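Local coordinates for protein bacteriocin (Pseudomonas syringae pv. tomato, PDB 4FZL) that binds calcium and degrades the peptidoglycan precursor lipid II, acting as a colicin M-like antibacterial toxin, at residues 2-7 with 68-73; 152-157 with 166-171; 190-195 with 226-231. All coordinates share one frame; numbering follows the deposited sequence. Where two conformers were deposited one is given.

Interaction 1. Residues 2-7 with 68-73; sequences MQNPVA and TDIGRS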
ATOM      1  N   MET A   2      -3.866  29.681 -10.689  1.00 43.45           N
ATOM      2  CA  MET A   2      -4.401  28.554 -11.501  1.00 35.23           C
ATOM      3  C   MET A   2      -5.595  28.969 -12.397  1.00 29.82           C
ATOM      4  O   MET A   2      -6.208  30.074 -12.137  1.00 39.27           O
ATOM      5  CB  MET A   2      -4.866  27.418 -10.615  1.00 33.38           C
ATOM      6  CG  MET A   2      -3.816  26.885  -9.671  1.00 38.58           C
ATOM      7  SD  MET A   2      -2.538  26.004 -10.568  1.00 38.13           S
ATOM      8  CE  MET A   2      -1.186  27.129 -10.482  1.00 39.07           C
ATOM      9  N   GLN A   3      -5.867  28.162 -13.433  1.00 31.87           N
ATOM     10  CA  GLN A   3      -6.915  28.483 -14.410  1.00 33.11           C
ATOM     11  C   GLN A   3      -8.254  28.020 -13.924  1.00 31.47           C
ATOM     12  O   GLN A   3      -9.286  28.271 -14.595  1.00 36.01           O
ATOM     13  CB  GLN A   3      -6.548  27.960 -15.838  1.00 30.98           C
ATOM     14  CG  GLN A   3      -5.313  28.698 -16.389  1.00 39.30           C
ATOM     15  CD  GLN A   3      -5.626  30.105 -16.851  1.00 40.79           C
ATOM     16  OE1 GLN A   3      -5.113  31.081 -16.312  1.00 68.14           O
ATOM     17  NE2 GLN A   3      -6.521  30.208 -17.846  1.00 63.41           N
ATOM     18  N   ASN A   4      -8.226  27.370 -12.739  1.00 37.48           N
ATOM     19  CA  ASN A   4      -9.444  26.974 -12.123  1.00 32.22           C
ATOM     20  C   ASN A   4      -9.324  26.810 -10.580  1.00 26.50           C
ATOM     21  O   ASN A   4      -8.224  26.680  -9.997  1.00 31.82           O
ATOM     22  CB  ASN A   4      -9.988  25.698 -12.819  1.00 31.22           C
ATOM     23  CG  ASN A   4      -9.285  24.493 -12.394  1.00 31.61           C
ATOM     24  OD1 ASN A   4      -9.435  24.099 -11.260  1.00 27.11           O
ATOM     25  ND2 ASN A   4      -8.613  23.838 -13.306  1.00 28.06           N
ATOM     26  N   PRO A   5     -10.491  26.818  -9.929  1.00 25.62           N
ATOM     27  CA  PRO A   5     -10.595  26.857  -8.491  1.00 27.98           C
ATOM     28  C   PRO A   5     -10.364  25.526  -7.862  1.00 21.77           C
ATOM     29  O   PRO A   5     -10.024  25.571  -6.671  1.00 27.93           O
ATOM     30  CB  PRO A   5     -12.042  27.342  -8.241  1.00 26.98           C
ATOM     31  CG  PRO A   5     -12.759  26.981  -9.499  1.00 28.61           C
ATOM     32  CD  PRO A   5     -11.747  27.217 -10.565  1.00 25.65           C
ATOM     33  N   VAL A   6     -10.537  24.414  -8.589  1.00 21.00           N
ATOM     34  CA  VAL A   6     -10.212  23.102  -8.055  1.00 22.30           C
ATOM     35  C   VAL A   6      -8.727  22.991  -7.832  1.00 20.29           C
ATOM     36  O   VAL A   6      -8.293  22.571  -6.704  1.00 24.08           O
ATOM     37  CB  VAL A   6     -10.735  21.941  -8.937  1.00 26.88           C
ATOM     38  CG1 VAL A   6     -10.352  20.526  -8.430  1.00 22.84           C
ATOM     39  CG2 VAL A   6     -12.277  22.041  -9.114  1.00 27.76           C
ATOM     40  N   ALA A   7      -7.925  23.391  -8.825  1.00 24.53           N
ATOM     41  CA  ALA A   7      -6.473  23.357  -8.647  1.00 24.51           C
ATOM     42  C   ALA A   7      -6.029  24.310  -7.504  1.00 20.84           C
ATOM     43  O   ALA A   7      -5.066  24.016  -6.738  1.00 23.87           O
ATOM     44  CB  ALA A   7      -5.734  23.715  -9.948  1.00 25.40           C
ATOM     45  N   THR A  68      -0.752  21.593 -10.208  1.00 20.26           N
ATOM     46  CA  THR A  68      -0.413  22.648 -11.134  1.00 21.35           C
ATOM     47  C   THR A  68      -0.866  22.306 -12.563  1.00 21.37           C
ATOM     48  O   THR A  68      -1.415  23.157 -13.321  1.00 23.09           O
ATOM     49  CB  THR A  68       1.084  23.040 -11.037  1.00 21.85           C
ATOM     50  OG1 THR A  68       1.374  23.435  -9.708  1.00 23.09           O
ATOM     51  CG2 THR A  68       1.438  24.131 -12.059  1.00 24.95           C
ATOM     52  N   ASP A  69      -0.680  21.056 -12.938  1.00 21.29           N
ATOM     53  CA  ASP A  69      -1.119  20.632 -14.262  1.00 22.35           C
ATOM     54  C   ASP A  69      -2.628  20.647 -14.423  1.00 19.62           C
ATOM     55  O   ASP A  69      -3.174  21.080 -15.474  1.00 25.58           O
ATOM     56  CB  ASP A  69      -0.481  19.306 -14.624  1.00 26.11           C
ATOM     57  CG  ASP A  69      -0.519  19.067 -16.132  1.00 42.24           C
ATOM     58  OD1 ASP A  69       0.006  19.929 -16.898  1.00 45.17           O
ATOM     59  OD2 ASP A  69      -1.095  18.047 -16.536  1.00 67.83           O
ATOM     60  N   ILE A  70      -3.334  20.212 -13.371  1.00 21.27           N
ATOM     61  CA  ILE A  70      -4.814  20.294 -13.376  1.00 22.61           C
ATOM     62  C   ILE A  70      -5.208  21.784 -13.591  1.00 23.31           C
ATOM     63  O   ILE A  70      -6.172  22.098 -14.287  1.00 24.52           O
ATOM     64  CB  ILE A  70      -5.410  19.714 -12.076  1.00 22.23           C
ATOM     65  CG1 ILE A  70      -5.231  18.169 -12.016  1.00 22.44           C
ATOM     66  CG2 ILE A  70      -6.935  20.000 -11.963  1.00 26.14           C
ATOM     67  CD1 ILE A  70      -5.547  17.565 -10.647  1.00 25.08           C
ATOM     68  N   GLY A  71      -4.463  22.660 -12.930  1.00 25.42           N
ATOM     69  CA  GLY A  71      -4.611  24.108 -13.033  1.00 21.25           C
ATOM     70  C   GLY A  71      -4.432  24.745 -14.392  1.00 21.98           C
ATOM     71  O   GLY A  71      -4.773  25.919 -14.604  1.00 27.51           O
ATOM     72  N   ARG A  72      -3.903  24.009 -15.335  1.00 24.13           N
ATOM     73  CA  ARG A  72      -3.781  24.540 -16.714  1.00 25.61           C
ATOM     74  C   ARG A  72      -5.129  24.507 -17.494  1.00 26.32           C
ATOM     75  O   ARG A  72      -5.258  25.112 -18.553  1.00 33.58           O
ATOM     76  CB  ARG A  72      -2.651  23.773 -17.498  1.00 27.16           C
ATOM     77  CG  ARG A  72      -1.250  24.019 -16.868  1.00 34.96           C
ATOM     78  CD  ARG A  72      -0.018  23.417 -17.503  1.00 46.37           C
ATOM     79  NE  ARG A  72       1.207  23.960 -16.828  1.00 56.25           N
ATOM     80  CZ  ARG A  72       2.008  23.292 -15.973  1.00 47.71           C
ATOM     81  NH1 ARG A  72       1.772  22.007 -15.687  1.00 46.82           N
ATOM     82  NH2 ARG A  72       3.053  23.894 -15.383  1.00 42.48           N
ATOM     83  N   SER A  73      -6.097  23.758 -16.982  1.00 25.61           N
ATOM     84  CA  SER A  73      -7.418  23.639 -17.582  0.50 24.88           C
ATOM     85  C   SER A  73      -8.335  24.699 -17.009  1.00 25.70           C
ATOM     86  O   SER A  73      -8.199  25.044 -15.821  1.00 23.69           O
ATOM     87  CB  SER A  73      -8.005  22.287 -17.216  0.50 25.72           C
ATOM     88  OG  SER A  73      -9.323  22.192 -17.721  0.50 25.80           O
TER

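Interaction 2. Residues 152-157 with 166-171; sequences YDVGKD and GNITLR. With CA (calcium ion), chain C; EDO (1,2-ethanediol), chain K; EDO (1,2-ethanediol), chain F; EDO (1,2-ethanediol), chain E.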
ATOM      1  N   TYR A 152       1.111 -13.225   8.065  1.00 23.87           N
ATOM      2  CA  TYR A 152       1.807 -12.127   8.678  1.00 20.89           C
ATOM      3  C   TYR A 152       0.920 -10.898   8.735  1.00 23.86           C
ATOM      4  O   TYR A 152       0.406 -10.459   7.744  1.00 23.43           O
ATOM      5  CB  TYR A 152       3.062 -11.787   7.881  1.00 20.90           C
ATOM      6  CG  TYR A 152       4.087 -10.936   8.608  1.00 25.66           C
ATOM      7  CD1 TYR A 152       4.918 -11.487   9.596  1.00 26.11           C
ATOM      8  CD2 TYR A 152       4.221  -9.592   8.317  1.00 25.88           C
ATOM      9  CE1 TYR A 152       5.855 -10.703  10.242  1.00 26.84           C
ATOM     10  CE2 TYR A 152       5.162  -8.817   8.947  1.00 30.78           C
ATOM     11  CZ  TYR A 152       5.953  -9.387   9.929  1.00 30.42           C
ATOM     12  OH  TYR A 152       6.904  -8.662  10.567  1.00 34.79           O
ATOM     13  N   ASP A 153       0.837 -10.318   9.930  1.00 24.39           N
ATOM     14  CA  ASP A 153       0.080  -9.089  10.157  1.00 28.26           C
ATOM     15  C   ASP A 153       1.048  -7.948   9.877  1.00 23.02           C
ATOM     16  O   ASP A 153       1.977  -7.616  10.661  1.00 26.70           O
ATOM     17  CB  ASP A 153      -0.447  -9.075  11.579  1.00 24.36           C
ATOM     18  CG  ASP A 153      -1.304  -7.858  11.898  1.00 24.41           C
ATOM     19  OD1 ASP A 153      -1.119  -6.789  11.281  1.00 25.03           O
ATOM     20  OD2 ASP A 153      -2.194  -8.010  12.750  1.00 30.40           O
ATOM     21  N   VAL A 154       0.816  -7.292   8.758  1.00 23.83           N
ATOM     22  CA  VAL A 154       1.692  -6.303   8.281  1.00 22.47           C
ATOM     23  C   VAL A 154       1.803  -5.120   9.273  1.00 23.78           C
ATOM     24  O   VAL A 154       2.765  -4.370   9.311  1.00 27.25           O
ATOM     25  CB  VAL A 154       1.133  -5.861   6.899  1.00 24.62           C
ATOM     26  CG1 VAL A 154       1.839  -4.704   6.468  1.00 25.56           C
ATOM     27  CG2 VAL A 154       1.241  -6.998   5.924  1.00 25.93           C
ATOM     28  N   GLY A 155       0.747  -4.994  10.089  1.00 28.11           N
ATOM     29  CA  GLY A 155       0.756  -4.032  11.138  1.00 29.38           C
ATOM     30  C   GLY A 155       1.820  -4.233  12.174  1.00 29.55           C
ATOM     31  O   GLY A 155       2.129  -3.278  12.853  1.00 37.96           O
ATOM     32  N   LYS A 156       2.342  -5.472  12.321  1.00 33.53           N
ATOM     33  CA  LYS A 156       3.573  -5.741  13.152  1.00 31.91           C
ATOM     34  C   LYS A 156       4.655  -4.755  12.774  1.00 34.93           C
ATOM     35  O   LYS A 156       5.471  -4.336  13.623  1.00 52.56           O
ATOM     36  CB  LYS A 156       4.091  -7.183  12.945  1.00 39.22           C
ATOM     37  CG  LYS A 156       5.375  -7.585  13.692  1.00 41.81           C
ATOM     38  CD  LYS A 156       5.104  -8.017  15.107  1.00 50.17           C
ATOM     39  CE  LYS A 156       6.295  -8.700  15.767  1.00 60.15           C
ATOM     40  NZ  LYS A 156       6.018  -8.921  17.221  1.00 58.70           N
ATOM     41  N   ASP A 157       4.715  -4.368  11.483  1.00 35.86           N
ATOM     42  CA  ASP A 157       5.779  -3.451  10.940  1.00 34.27           C
ATOM     43  C   ASP A 157       5.348  -2.135  10.431  1.00 30.48           C
ATOM     44  O   ASP A 157       6.086  -1.151  10.608  1.00 48.17           O
ATOM     45  CB  ASP A 157       6.542  -4.165   9.809  1.00 30.09           C
ATOM     46  CG  ASP A 157       7.182  -5.391  10.316  1.00 39.68           C
ATOM     47  OD1 ASP A 157       7.246  -6.387   9.546  1.00 32.10           O
ATOM     48  OD2 ASP A 157       7.540  -5.304  11.544  1.00 45.65           O
ATOM     49  N   GLY A 166      -3.783  -5.586   5.200  1.00 21.00           N
ATOM     50  CA  GLY A 166      -4.227  -6.389   6.309  1.00 22.71           C
ATOM     51  C   GLY A 166      -3.202  -7.499   6.626  1.00 21.13           C
ATOM     52  O   GLY A 166      -1.995  -7.228   6.824  1.00 27.30           O
ATOM     53  N   ASN A 167      -3.661  -8.744   6.706  1.00 22.24           N
ATOM     54  CA  ASN A 167      -2.743  -9.870   6.765  1.00 22.45           C
ATOM     55  C   ASN A 167      -2.365 -10.290   5.360  1.00 20.54           C
ATOM     56  O   ASN A 167      -3.120 -10.089   4.464  1.00 23.74           O
ATOM     57  CB  ASN A 167      -3.390 -11.065   7.472  1.00 26.49           C
ATOM     58  CG  ASN A 167      -3.764 -10.748   8.898  1.00 31.39           C
ATOM     59  OD1 ASN A 167      -3.035 -10.011   9.615  1.00 30.78           O
ATOM     60  ND2 ASN A 167      -4.897 -11.260   9.332  1.00 41.26           N
ATOM     61  N   ILE A 168      -1.154 -10.784   5.215  1.00 23.99           N
ATOM     62  CA  ILE A 168      -0.724 -11.359   3.969  1.00 20.75           C
ATOM     63  C   ILE A 168      -0.082 -12.694   4.294  1.00 21.04           C
ATOM     64  O   ILE A 168       0.080 -13.060   5.447  1.00 27.65           O
ATOM     65  CB  ILE A 168       0.265 -10.412   3.271  1.00 19.67           C
ATOM     66  CG1 ILE A 168       1.546 -10.125   4.039  1.00 22.84           C
ATOM     67  CG2 ILE A 168      -0.381  -9.109   2.839  1.00 26.30           C
ATOM     68  CD1 ILE A 168       2.580  -9.302   3.318  1.00 29.28           C
ATOM     69  N   THR A 169       0.312 -13.394   3.273  1.00 20.20           N
ATOM     70  CA  THR A 169       1.044 -14.663   3.450  1.00 17.39           C
ATOM     71  C   THR A 169       2.417 -14.415   2.836  1.00 17.23           C
ATOM     72  O   THR A 169       2.558 -13.951   1.706  1.00 18.32           O
ATOM     73  CB  THR A 169       0.306 -15.801   2.825  1.00 21.37           C
ATOM     74  OG1 THR A 169      -1.077 -15.909   3.276  1.00 24.24           O
ATOM     75  CG2 THR A 169       1.051 -17.175   3.010  1.00 23.30           C
ATOM     76  N   LEU A 170       3.398 -14.790   3.622  1.00 18.92           N
ATOM     77  CA  LEU A 170       4.790 -14.748   3.231  1.00 17.56           C
ATOM     78  C   LEU A 170       5.346 -16.134   3.021  1.00 18.02           C
ATOM     79  O   LEU A 170       4.807 -17.155   3.541  1.00 21.15           O
ATOM     80  CB  LEU A 170       5.623 -14.030   4.277  1.00 18.36           C
ATOM     81  CG  LEU A 170       5.236 -12.564   4.497  1.00 18.47           C
ATOM     82  CD1 LEU A 170       6.107 -11.892   5.569  1.00 23.33           C
ATOM     83  CD2 LEU A 170       5.385 -11.773   3.216  1.00 19.26           C
ATOM     84  N   ARG A 171       6.387 -16.179   2.185  1.00 19.40           N
ATOM     85  CA  ARG A 171       7.138 -17.394   1.957  1.00 19.98           C
ATOM     86  C   ARG A 171       8.591 -17.205   2.338  1.00 19.12           C
ATOM     87  O   ARG A 171       9.187 -16.222   1.944  1.00 20.06           O
ATOM     88  CB  ARG A 171       7.084 -17.772   0.478  1.00 18.67           C
ATOM     89  CG  ARG A 171       7.907 -18.972   0.061  1.00 19.65           C
ATOM     90  CD  ARG A 171       7.704 -19.176  -1.405  1.00 23.07           C
ATOM     91  NE  ARG A 171       8.467 -20.283  -1.925  1.00 24.72           N
ATOM     92  CZ  ARG A 171       8.717 -20.456  -3.222  1.00 23.24           C
ATOM     93  NH1 ARG A 171       8.394 -19.499  -4.099  1.00 30.69           N
ATOM     94  NH2 ARG A 171       9.419 -21.520  -3.625  1.00 29.86           N
TER
HETATM   95 CA    CA C 301      -4.850  -9.231   3.062  1.00 24.96          CA
HETATM   96  C1  EDO K 309       4.044 -11.498  13.327  1.00 39.74           C
HETATM   97  O1  EDO K 309       3.968 -12.922  13.259  1.00 45.49           O
HETATM   98  C2  EDO K 309       2.927 -10.911  12.440  1.00 30.66           C
HETATM   99  O2  EDO K 309       1.817 -11.724  12.284  1.00 28.06           O
HETATM  100  C1  EDO F 304       8.682 -20.138  -7.408  1.00 34.00           C
HETATM  101  O1  EDO F 304       8.094 -20.032  -8.770  1.00 48.61           O
HETATM  102  C2  EDO F 304       8.889 -21.612  -7.175  1.00 29.58           C
HETATM  103  O2  EDO F 304      10.071 -22.074  -6.508  1.00 37.76           O
HETATM  104  C1  EDO E 303       5.729 -16.412  -3.260  1.00 26.65           C
HETATM  105  O1  EDO E 303       6.774 -17.020  -4.036  1.00 24.48           O
HETATM  106  C2  EDO E 303       4.462 -16.332  -4.020  1.00 24.82           C
HETATM  107  O2  EDO E 303       4.575 -15.534  -5.183  1.00 33.66           O
HETATM  108  O   HOH W   1      -6.199  -9.082   5.140  1.00 31.81           O
HETATM  109  O   HOH W   2      -6.190  -7.824   2.538  1.00 35.35           O

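Interaction 3. Residues 190-195 with 226-231; sequences IRAFND and IEIPGS. With CA (calcium ion), chain C; EDO (1,2-ethanediol), chain E.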
ATOM      1  N   ILE A 190      12.606 -13.874   1.690  1.00 21.84           N
ATOM      2  CA  ILE A 190      11.187 -13.734   1.930  1.00 20.19           C
ATOM      3  C   ILE A 190      10.549 -13.284   0.603  1.00 17.93           C
ATOM      4  O   ILE A 190      11.038 -12.313  -0.011  1.00 20.18           O
ATOM      5  CB  ILE A 190      10.847 -12.729   3.071  1.00 19.44           C
ATOM      6  CG1 ILE A 190      11.231 -13.282   4.427  1.00 27.75           C
ATOM      7  CG2 ILE A 190       9.345 -12.314   3.099  1.00 23.59           C
ATOM      8  CD1 ILE A 190      11.373 -12.251   5.500  1.00 36.48           C
ATOM      9  N   ARG A 191       9.463 -13.957   0.212  1.00 19.68           N
ATOM     10  CA  ARG A 191       8.593 -13.527  -0.881  0.50 20.86           C
ATOM     11  C   ARG A 191       7.173 -13.430  -0.351  1.00 20.15           C
ATOM     12  O   ARG A 191       6.909 -13.817   0.794  1.00 20.49           O
ATOM     13  CB  ARG A 191       8.615 -14.525  -2.021  0.50 21.42           C
ATOM     14  CG  ARG A 191      10.005 -14.667  -2.621  0.50 22.41           C
ATOM     15  CD  ARG A 191      10.095 -15.798  -3.608  0.50 27.91           C
ATOM     16  NE  ARG A 191      11.488 -16.077  -3.879  0.50 25.43           N
ATOM     17  CZ  ARG A 191      11.916 -17.056  -4.653  0.50 30.91           C
ATOM     18  NH1 ARG A 191      11.055 -17.901  -5.205  0.50 36.37           N
ATOM     19  NH2 ARG A 191      13.216 -17.202  -4.835  0.50 41.18           N
ATOM     20  N   ALA A 192       6.271 -12.924  -1.199  1.00 17.42           N
ATOM     21  CA  ALA A 192       4.879 -12.648  -0.744  1.00 18.77           C
ATOM     22  C   ALA A 192       3.922 -13.137  -1.781  1.00 17.49           C
ATOM     23  O   ALA A 192       4.183 -12.994  -2.960  1.00 19.94           O
ATOM     24  CB  ALA A 192       4.709 -11.153  -0.524  1.00 18.85           C
ATOM     25  N   PHE A 193       2.822 -13.731  -1.304  1.00 16.88           N
ATOM     26  CA  PHE A 193       1.740 -14.123  -2.155  1.00 17.92           C
ATOM     27  C   PHE A 193       0.830 -12.939  -2.502  1.00 16.87           C
ATOM     28  O   PHE A 193       0.664 -11.999  -1.702  1.00 19.22           O
ATOM     29  CB  PHE A 193       0.953 -15.216  -1.451  1.00 19.11           C
ATOM     30  CG  PHE A 193       1.719 -16.487  -1.294  1.00 17.91           C
ATOM     31  CD1 PHE A 193       2.513 -16.714  -0.193  1.00 19.92           C
ATOM     32  CD2 PHE A 193       1.554 -17.497  -2.207  1.00 20.13           C
ATOM     33  CE1 PHE A 193       3.216 -17.879  -0.025  1.00 22.12           C
ATOM     34  CE2 PHE A 193       2.285 -18.666  -2.068  1.00 26.65           C
ATOM     35  CZ  PHE A 193       3.113 -18.855  -0.981  1.00 21.73           C
ATOM     36  N   ASN A 194       0.168 -13.033  -3.660  1.00 19.08           N
ATOM     37  CA  ASN A 194      -0.780 -11.972  -4.046  1.00 21.07           C
ATOM     38  C   ASN A 194      -1.869 -11.845  -2.946  1.00 21.37           C
ATOM     39  O   ASN A 194      -2.253 -12.847  -2.302  1.00 23.85           O
ATOM     40  CB  ASN A 194      -1.464 -12.339  -5.353  1.00 19.92           C
ATOM     41  CG  ASN A 194      -0.514 -12.366  -6.527  1.00 24.96           C
ATOM     42  OD1 ASN A 194       0.607 -11.900  -6.496  1.00 26.41           O
ATOM     43  ND2 ASN A 194      -1.003 -12.934  -7.619  1.00 30.56           N
ATOM     44  N   ASP A 195      -2.404 -10.639  -2.796  1.00 22.25           N
ATOM     45  CA  ASP A 195      -3.412 -10.314  -1.752  1.00 19.29           C
ATOM     46  C   ASP A 195      -4.662  -9.736  -2.417  1.00 20.93           C
ATOM     47  O   ASP A 195      -4.575  -8.853  -3.265  1.00 28.30           O
ATOM     48  CB  ASP A 195      -2.817  -9.367  -0.771  1.00 22.95           C
ATOM     49  CG  ASP A 195      -3.557  -9.346   0.594  1.00 25.02           C
ATOM     50  OD1 ASP A 195      -3.597 -10.359   1.368  1.00 31.61           O
ATOM     51  OD2 ASP A 195      -4.021  -8.245   0.957  1.00 24.43           O
ATOM     52  N   ILE A 226      -3.729  -7.525  -5.527  1.00 21.73           N
ATOM     53  CA  ILE A 226      -2.526  -6.807  -5.296  1.00 21.09           C
ATOM     54  C   ILE A 226      -1.386  -7.838  -5.431  1.00 21.20           C
ATOM     55  O   ILE A 226      -1.253  -8.781  -4.628  1.00 22.35           O
ATOM     56  CB  ILE A 226      -2.490  -6.073  -3.934  1.00 20.68           C
ATOM     57  CG1 ILE A 226      -3.610  -5.027  -3.856  1.00 21.61           C
ATOM     58  CG2 ILE A 226      -1.136  -5.374  -3.702  1.00 21.66           C
ATOM     59  CD1 ILE A 226      -3.568  -4.130  -2.658  1.00 23.07           C
ATOM     60  N   GLU A 227      -0.519  -7.605  -6.427  1.00 20.50           N
ATOM     61  CA  GLU A 227       0.672  -8.418  -6.643  1.00 21.50           C
ATOM     62  C   GLU A 227       1.788  -7.863  -5.838  1.00 23.58           C
ATOM     63  O   GLU A 227       1.944  -6.635  -5.804  1.00 22.76           O
ATOM     64  CB  GLU A 227       1.026  -8.458  -8.130  1.00 23.71           C
ATOM     65  CG  GLU A 227      -0.084  -9.022  -8.937  1.00 27.33           C
ATOM     66  CD  GLU A 227       0.181  -9.207 -10.406  1.00 39.06           C
ATOM     67  OE1 GLU A 227       1.246  -8.834 -10.895  1.00 40.18           O
ATOM     68  OE2 GLU A 227      -0.689  -9.810 -11.041  1.00 41.26           O
ATOM     69  N   ILE A 228       2.555  -8.718  -5.171  1.00 21.01           N
ATOM     70  CA  ILE A 228       3.564  -8.264  -4.223  1.00 17.53           C
ATOM     71  C   ILE A 228       4.926  -8.908  -4.646  1.00 18.91           C
ATOM     72  O   ILE A 228       5.413  -9.825  -3.999  1.00 24.29           O
ATOM     73  CB  ILE A 228       3.232  -8.603  -2.774  1.00 19.76           C
ATOM     74  CG1 ILE A 228       1.874  -8.133  -2.397  1.00 21.33           C
ATOM     75  CG2 ILE A 228       4.276  -7.978  -1.875  1.00 21.44           C
ATOM     76  CD1 ILE A 228       1.401  -8.512  -0.969  1.00 22.07           C
ATOM     77  N   PRO A 229       5.453  -8.436  -5.826  1.00 22.99           N
ATOM     78  CA  PRO A 229       6.567  -9.124  -6.428  1.00 21.08           C
ATOM     79  C   PRO A 229       7.876  -8.838  -5.725  1.00 22.53           C
ATOM     80  O   PRO A 229       7.979  -7.815  -5.064  1.00 25.01           O
ATOM     81  CB  PRO A 229       6.573  -8.569  -7.881  1.00 24.54           C
ATOM     82  CG  PRO A 229       6.152  -7.113  -7.671  1.00 26.53           C
ATOM     83  CD  PRO A 229       5.053  -7.243  -6.615  1.00 28.44           C
ATOM     84  N   GLY A 230       8.880  -9.724  -5.922  1.00 21.59           N
ATOM     85  CA  GLY A 230      10.240  -9.499  -5.481  1.00 22.35           C
ATOM     86  C   GLY A 230      10.599 -10.381  -4.298  1.00 25.78           C
ATOM     87  O   GLY A 230       9.788 -11.088  -3.755  1.00 21.79           O
ATOM     88  N   SER A 231      11.815 -10.252  -3.845  1.00 22.43           N
ATOM     89  CA  SER A 231      12.262 -10.977  -2.718  0.50 24.13           C
ATOM     90  C   SER A 231      13.122 -10.113  -1.847  1.00 24.68           C
ATOM     91  O   SER A 231      13.748  -9.178  -2.343  1.00 33.24           O
ATOM     92  CB  SER A 231      12.969 -12.248  -3.211  0.50 23.85           C
ATOM     93  OG  SER A 231      14.166 -11.862  -3.886  0.50 29.06           O
TER
HETATM   94 CA    CA C 301      -4.850  -9.231   3.062  1.00 24.96          CA
HETATM   95  C1  EDO E 303       5.729 -16.412  -3.260  1.00 26.65           C
HETATM   96  O1  EDO E 303       6.774 -17.020  -4.036  1.00 24.48           O
HETATM   97  C2  EDO E 303       4.462 -16.332  -4.020  1.00 24.82           C
HETATM   98  O2  EDO E 303       4.575 -15.534  -5.183  1.00 33.66           O
HETATM   99  O   HOH W   3       7.153 -11.798  -3.695  1.00 21.17           O
HETATM  100  O   HOH W   4       2.769 -11.532  -5.094  1.00 25.50           O
HETATM  101  O   HOH W   1      -6.199  -9.082   5.140  1.00 31.81           O
HETATM  102  O   HOH W   2      -6.190  -7.824   2.538  1.00 35.35           O

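Interaction 1. Residues 2-7 with 68-73
Q3 N donates to G71 O at 2.8 Å, lying in the plane of that carbonyl on one of its lone pairs. CB and CG of Q3 rest against the same oxygen before the rest of the side chain leads away. N4 reaches across with its amide nitrogen: ND2 bonds S73 O at 2.8 Å along a nearly straight N-H (173°). The oxygen lies in the plane of the N4 amide, whereas ND2 stands above the plane of the S73 carbonyl, not on a lone pair. A second, weak bond from N4 ND2 to I70 O is bent and spans 3.2 Å. The other end of the amide works within its own segment, where OD1 accepts from A7 N at 3.0 Å and makes N4 the N-cap of helix 5-12. A single side chain therefore joins the start of that helix to the type I beta turn from I70 to S73. Bonds at both ends hold the amide against rotation. G71 has no side chain, and two apolar groups settle on its CA. A7 CB comes to a tight 3.3 Å, and M2 SD approaches to 3.7 Å, brought there by a chain bent at chi2 (-70°) and again at chi3; the same sulfur also lies near T68 CA. A7 CB meets I70 CG2 more loosely, at 4.4 Å. Farther out, I70 packs on V41 and T45 of helix 37-54, and V6 also touches V41. Within 68-73, R72 NH1 forms a salt bridge with D69 OD1 at 3.0 Å.

Interaction 2. Residues 152-157 with 166-171
Y152 and I168 form an antiparallel hydrogen-bonded pair, Y152 N to I168 O at 2.8 Å and I168 N to Y152 O at 3.0 Å, and the neighbouring D153 and N167 form a non-hydrogen-bonded pair. Past it the ladder frays into a weak V154 N to G166 O bond. On the face of Y152 and I168, L170 CD1 lies 4.2 Å from the centroid of the Y152 ring, an off-centre CH-pi contact. CG of Y152 is anti to the backbone N (chi1 -163°), which sends the ring along its own segment until OH donates to D157 OD1 at 2.5 Å. V154 CG2 meets I168 CG1 at 3.7 Å, the two side chains crossing at about a right angle. On the other face N167 OD1 rests against D153 CA and CB, its amide turned 72° from the carboxylate. D153 OD1 instead accepts from G155 N, an Asx turn that bends the chain after strand 142-153. N167 N gives a weak bond to a water that also binds the calcium ion, and N167 O binds the ion directly at 2.4 Å; L165 and D195 also bind it. The antiparallel pairing thus fixes a backbone ligand, and the positive ion would probably polarise that peptide.

Interaction 3. Residues 190-195 with 226-231
D195 and I226 make the one regular bridge between these segments, an antiparallel hydrogen-bonded pair where strand 224-227 joins strand 184-197 in the mixed sheet. D195 N reaches I226 O at 2.9 Å in the carbonyl plane, and I226 N returns to D195 O at 2.8 Å. Beyond this pair the backbones run antiparallel but part, and two waters bridge the segments. One donates to A192 O and to N194 OD1, the latter at 2.6 Å, and accepts from I228 N; the other accepts from A192 N at 2.9 Å and also meets I228 O and G230 O. Direct contact resumes at the far end, where S231 CA makes a CA-H...O contact with I190 O and the strand 232-238 takes over the pairing. The apolar part centres on I228. Its CG2 presses on A192 CB at 3.5 Å, closer than usual, and its CD1 lies against F193 O, with I116 and L165 packing around it. N194 and E227 lie side by side and point the same way, amide and carboxylate planes only 7° apart, with N194 OD1 3.8 Å from E227 CB. At the other end, in the conformers given, R191 CG tentatively touches S231 CB, and the R191 guanidinium forms a salt bridge with E189. Metal coordination falls to D195. CG of D195 stands anti to the backbone N (chi1 -160°), on the face it shares with I226, and its carboxylate grips calcium with both oxygens, OD1 at 2.4 Å and OD2 at 2.5 Å.

Interactions 2 and 3 are neighbours in one sheet: strands 167-178 and 184-197 are paired, R171 N bonding R191 O and T169 O meeting F193 N, and the two contacts supply N167 and D195 to one calcium ion, with two shared waters. Their centres lie about 11 Å apart, each about 12 Å from the chain's centre. Interaction 1 lies on the opposite side of that centre, at the helical periphery, about 28 Å out. All three are partly buried. Interaction 1 rests on an asparagine amide and close packing on a glycine, interaction 2 on strand ladder and aromatic packing, interaction 3 on one strand pair, water bridges to the loop after it, and a calcium-binding carboxylate.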